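Local coordinates for protein putative bacteriocin (Brevibacillus laterosporus, PDB 4OZK) that acts as a leaderless, broad-spectrum class IId bacteriocin, a heat-stable antimicrobial peptide with a defensin-like fold stapled by disulfides, at residues T12-Q17 and H28-C33. Residues are numbered along the deposited sequence; the frame is centred on the assembly and turned at random.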
ATOM      1  N   THR A  12       4.763   4.991   2.158  1.00 17.15           N
ATOM      2  CA  THR A  12       4.952   4.899   0.702  1.00 19.61           C
ATOM      3  C   THR A  12       3.834   4.084   0.061  1.00 24.15           C
ATOM      4  O   THR A  12       2.984   3.516   0.754  1.00 22.39           O
ATOM      5  CB  THR A  12       6.284   4.207   0.310  1.00 26.61           C
ATOM      6  OG1 THR A  12       6.296   2.859   0.797  1.00 29.28           O
ATOM      7  CG2 THR A  12       7.467   4.946   0.872  1.00 38.72           C
ATOM      8  N   HIS A  13       3.853   4.014  -1.267  1.00 22.36           N
ATOM      9  CA  HIS A  13       2.871   3.230  -1.998  1.00 21.22           C
ATOM     10  C   HIS A  13       3.397   2.863  -3.377  1.00 30.06           C
ATOM     11  O   HIS A  13       4.195   3.597  -3.964  1.00 29.14           O
ATOM     12  CB  HIS A  13       1.563   4.012  -2.147  1.00 13.46           C
ATOM     13  CG  HIS A  13       1.746   5.380  -2.730  1.00 20.10           C
ATOM     14  ND1 HIS A  13       1.884   5.603  -4.085  1.00 26.84           N
ATOM     15  CD2 HIS A  13       1.820   6.597  -2.138  1.00 18.24           C
ATOM     16  CE1 HIS A  13       2.029   6.901  -4.304  1.00 23.58           C
ATOM     17  NE2 HIS A  13       1.994   7.525  -3.138  1.00 22.59           N
ATOM     18  N   THR A  14       2.936   1.725  -3.890  1.00 22.54           N
ATOM     19  CA  THR A  14       3.161   1.364  -5.276  1.00 17.27           C
ATOM     20  C   THR A  14       2.342   2.286  -6.181  1.00 20.80           C
ATOM     21  O   THR A  14       1.488   3.063  -5.714  1.00 18.47           O
ATOM     22  CB  THR A  14       2.765  -0.113  -5.532  1.00 19.41           C
ATOM     23  OG1 THR A  14       1.337  -0.253  -5.460  1.00 16.18           O
ATOM     24  CG2 THR A  14       3.408  -1.019  -4.480  1.00 17.41           C
ATOM     25  N   ASP A  15       2.603   2.206  -7.477  1.00 18.80           N
ATOM     26  CA  ASP A  15       1.829   2.979  -8.428  1.00 20.54           C
ATOM     27  C   ASP A  15       0.528   2.276  -8.820  1.00 23.22           C
ATOM     28  O   ASP A  15       0.428   1.042  -8.784  1.00 20.95           O
ATOM     29  CB  ASP A  15       2.675   3.310  -9.653  1.00 27.26           C
ATOM     30  CG  ASP A  15       3.687   4.398  -9.373  1.00 39.65           C
ATOM     31  OD1 ASP A  15       3.474   5.180  -8.412  1.00 41.97           O
ATOM     32  OD2 ASP A  15       4.690   4.472 -10.112  1.00 51.04           O
ATOM     33  N   TYR A  16      -0.475   3.072  -9.178  1.00 20.54           N
ATOM     34  CA  TYR A  16      -1.772   2.534  -9.577  1.00 24.82           C
ATOM     35  C   TYR A  16      -1.666   1.556 -10.764  1.00 27.00           C
ATOM     36  O   TYR A  16      -0.870   1.752 -11.687  1.00 24.97           O
ATOM     37  CB  TYR A  16      -2.734   3.678  -9.916  1.00 23.06           C
ATOM     38  CG  TYR A  16      -3.496   4.256  -8.738  1.00 18.14           C
ATOM     39  CD1 TYR A  16      -4.386   3.467  -8.011  1.00 22.62           C
ATOM     40  CD2 TYR A  16      -3.365   5.601  -8.380  1.00 24.18           C
ATOM     41  CE1 TYR A  16      -5.116   3.985  -6.939  1.00 17.65           C
ATOM     42  CE2 TYR A  16      -4.093   6.137  -7.306  1.00 27.43           C
ATOM     43  CZ  TYR A  16      -4.970   5.319  -6.598  1.00 24.67           C
ATOM     44  OH  TYR A  16      -5.704   5.823  -5.542  1.00 23.36           O
ATOM     45  N   GLN A  17      -2.458   0.489 -10.712  1.00 25.64           N
ATOM     46  CA  GLN A  17      -2.524  -0.495 -11.786  1.00 24.74           C
ATOM     47  C   GLN A  17      -3.982  -0.642 -12.098  1.00 17.21           C
ATOM     48  O   GLN A  17      -4.814  -0.465 -11.215  1.00 23.73           O
ATOM     49  CB  GLN A  17      -2.025  -1.863 -11.305  1.00 28.65           C
ATOM     50  CG  GLN A  17      -0.546  -2.138 -11.487  1.00 46.66           C
ATOM     51  CD  GLN A  17      -0.187  -3.528 -11.002  1.00 59.15           C
ATOM     52  OE1 GLN A  17      -1.033  -4.422 -10.998  1.00 65.32           O
ATOM     53  NE2 GLN A  17       1.057  -3.714 -10.573  1.00 62.47           N
ATOM     54  N   HIS A  28      -0.957  -0.368  -3.681  1.00 17.05           N
ATOM     55  CA  HIS A  28      -0.689  -0.913  -2.352  1.00 13.75           C
ATOM     56  C   HIS A  28      -0.007   0.130  -1.473  1.00 18.97           C
ATOM     57  O   HIS A  28       1.008   0.708  -1.868  1.00 19.04           O
ATOM     58  CB  HIS A  28       0.208  -2.144  -2.477  1.00 10.23           C
ATOM     59  CG  HIS A  28      -0.449  -3.304  -3.166  1.00 12.29           C
ATOM     60  ND1 HIS A  28      -1.805  -3.352  -3.416  1.00 20.71           N
ATOM     61  CD2 HIS A  28       0.066  -4.462  -3.644  1.00 12.46           C
ATOM     62  CE1 HIS A  28      -2.097  -4.493  -4.021  1.00 15.93           C
ATOM     63  NE2 HIS A  28      -0.982  -5.182  -4.171  1.00 17.47           N
ATOM     64  N   VAL A  29      -0.561   0.381  -0.289  1.00 18.67           N
ATOM     65  CA  VAL A  29       0.059   1.323   0.646  1.00 13.51           C
ATOM     66  C   VAL A  29       0.946   0.590   1.647  1.00 10.66           C
ATOM     67  O   VAL A  29       0.508  -0.344   2.334  1.00 14.81           O
ATOM     68  CB  VAL A  29      -0.981   2.164   1.397  1.00 14.25           C
ATOM     69  CG1 VAL A  29      -0.277   3.115   2.344  1.00 16.49           C
ATOM     70  CG2 VAL A  29      -1.834   2.939   0.412  1.00 12.25           C
ATOM     71  N   TYR A  30       2.204   1.012   1.714  1.00 11.74           N
ATOM     72  CA  TYR A  30       3.186   0.351   2.561  1.00 11.36           C
ATOM     73  C   TYR A  30       3.684   1.311   3.632  1.00 15.82           C
ATOM     74  O   TYR A  30       4.048   2.449   3.332  1.00 22.09           O
ATOM     75  CB  TYR A  30       4.372  -0.115   1.708  1.00 17.13           C
ATOM     76  CG  TYR A  30       4.153  -1.426   0.984  1.00 19.38           C
ATOM     77  CD1 TYR A  30       4.536  -2.632   1.569  1.00 18.67           C
ATOM     78  CD2 TYR A  30       3.575  -1.461  -0.284  1.00 14.38           C
ATOM     79  CE1 TYR A  30       4.350  -3.839   0.916  1.00 19.14           C
ATOM     80  CE2 TYR A  30       3.378  -2.669  -0.948  1.00 19.10           C
ATOM     81  CZ  TYR A  30       3.768  -3.849  -0.339  1.00 23.14           C
ATOM     82  OH  TYR A  30       3.584  -5.052  -0.983  1.00 30.45           O
ATOM     83  N   ALA A  31       3.698   0.874   4.885  1.00 14.88           N
ATOM     84  CA  ALA A  31       4.384   1.670   5.897  1.00 18.77           C
ATOM     85  C   ALA A  31       5.841   1.230   5.925  1.00 20.13           C
ATOM     86  O   ALA A  31       6.146   0.053   5.697  1.00 18.39           O
ATOM     87  CB  ALA A  31       3.735   1.511   7.272  1.00 22.63           C
ATOM     88  N   ILE A  32       6.747   2.175   6.165  1.00 20.25           N
ATOM     89  CA  ILE A  32       8.151   1.836   6.378  1.00 19.00           C
ATOM     90  C   ILE A  32       8.375   1.708   7.888  1.00 15.76           C
ATOM     91  O   ILE A  32       7.971   2.590   8.659  1.00 17.42           O
ATOM     92  CB  ILE A  32       9.090   2.898   5.754  1.00 17.49           C
ATOM     93  CG1 ILE A  32       8.781   3.069   4.254  1.00 17.02           C
ATOM     94  CG2 ILE A  32      10.573   2.530   5.991  1.00 18.58           C
ATOM     95  CD1 ILE A  32       9.545   4.229   3.571  1.00 17.84           C
ATOM     96  N   CYS A  33       8.983   0.603   8.319  1.00 18.71           N
ATOM     97  CA  CYS A  33       9.213   0.376   9.752  1.00 18.60           C
ATOM     98  C   CYS A  33      10.561   0.937  10.194  1.00 16.46           C
ATOM     99  O   CYS A  33      11.484   1.061   9.375  1.00 16.24           O
ATOM    100  CB  CYS A  33       9.137  -1.115  10.095  1.00 16.08           C
ATOM    101  SG  CYS A  33       7.521  -1.871   9.793  1.00 20.41           S
TER
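T12 and Y30 face each other as an antiparallel hydrogen-bonded pair: T12 N donates to Y30 O at 2.9 Å, nearly in line with the carbonyl, and Y30 N returns a bond to T12 O at 2.8 Å from 36° above the carbonyl plane. The hydroxyl of T12 adds a weak bond to Y30 O, which thus takes two donors from one residue. H13 and V29 form the next, non-hydrogen-bonded pair, where H13 CA comes within 3.1 Å of H28 O in a CA-H...O contact. That same carbonyl accepts T14 N, lying in its plane.

Beyond this point a side chain replaces the backbone as acceptor. T14 OG1 stands between its own N and carbonyl carbon (chi1 70°) and receives H28 N at 2.9 Å, almost straight at 171°, so T14 grips H28 at both its N and O where strand 8-19 breaks its regular pairing, which resumes at Q17 with Y26. The H13 ring folds forward over its own chain, ND1 donating to T14 O with the oxygen close to the ring plane.

Nonpolar contacts are few. T12 CG2 meets I32 CD1 tightly at 3.5 Å, the two side chains crossing at roughly a right angle, while T14 CG2 touches both Y30 CE2 and H28 CB, each at 3.9 Å. The rings of H28 and Y30 also meet Y40 of strand 38-48, and V29 packs against W11 and R42.

C33, disulfide-bonded to C4, ends the central strand of this three-stranded antiparallel sheet, whose first hairpin, strands 8-19 and 24-33, belongs to the disulfide-stapled, defensin-like fold of laterosporulin.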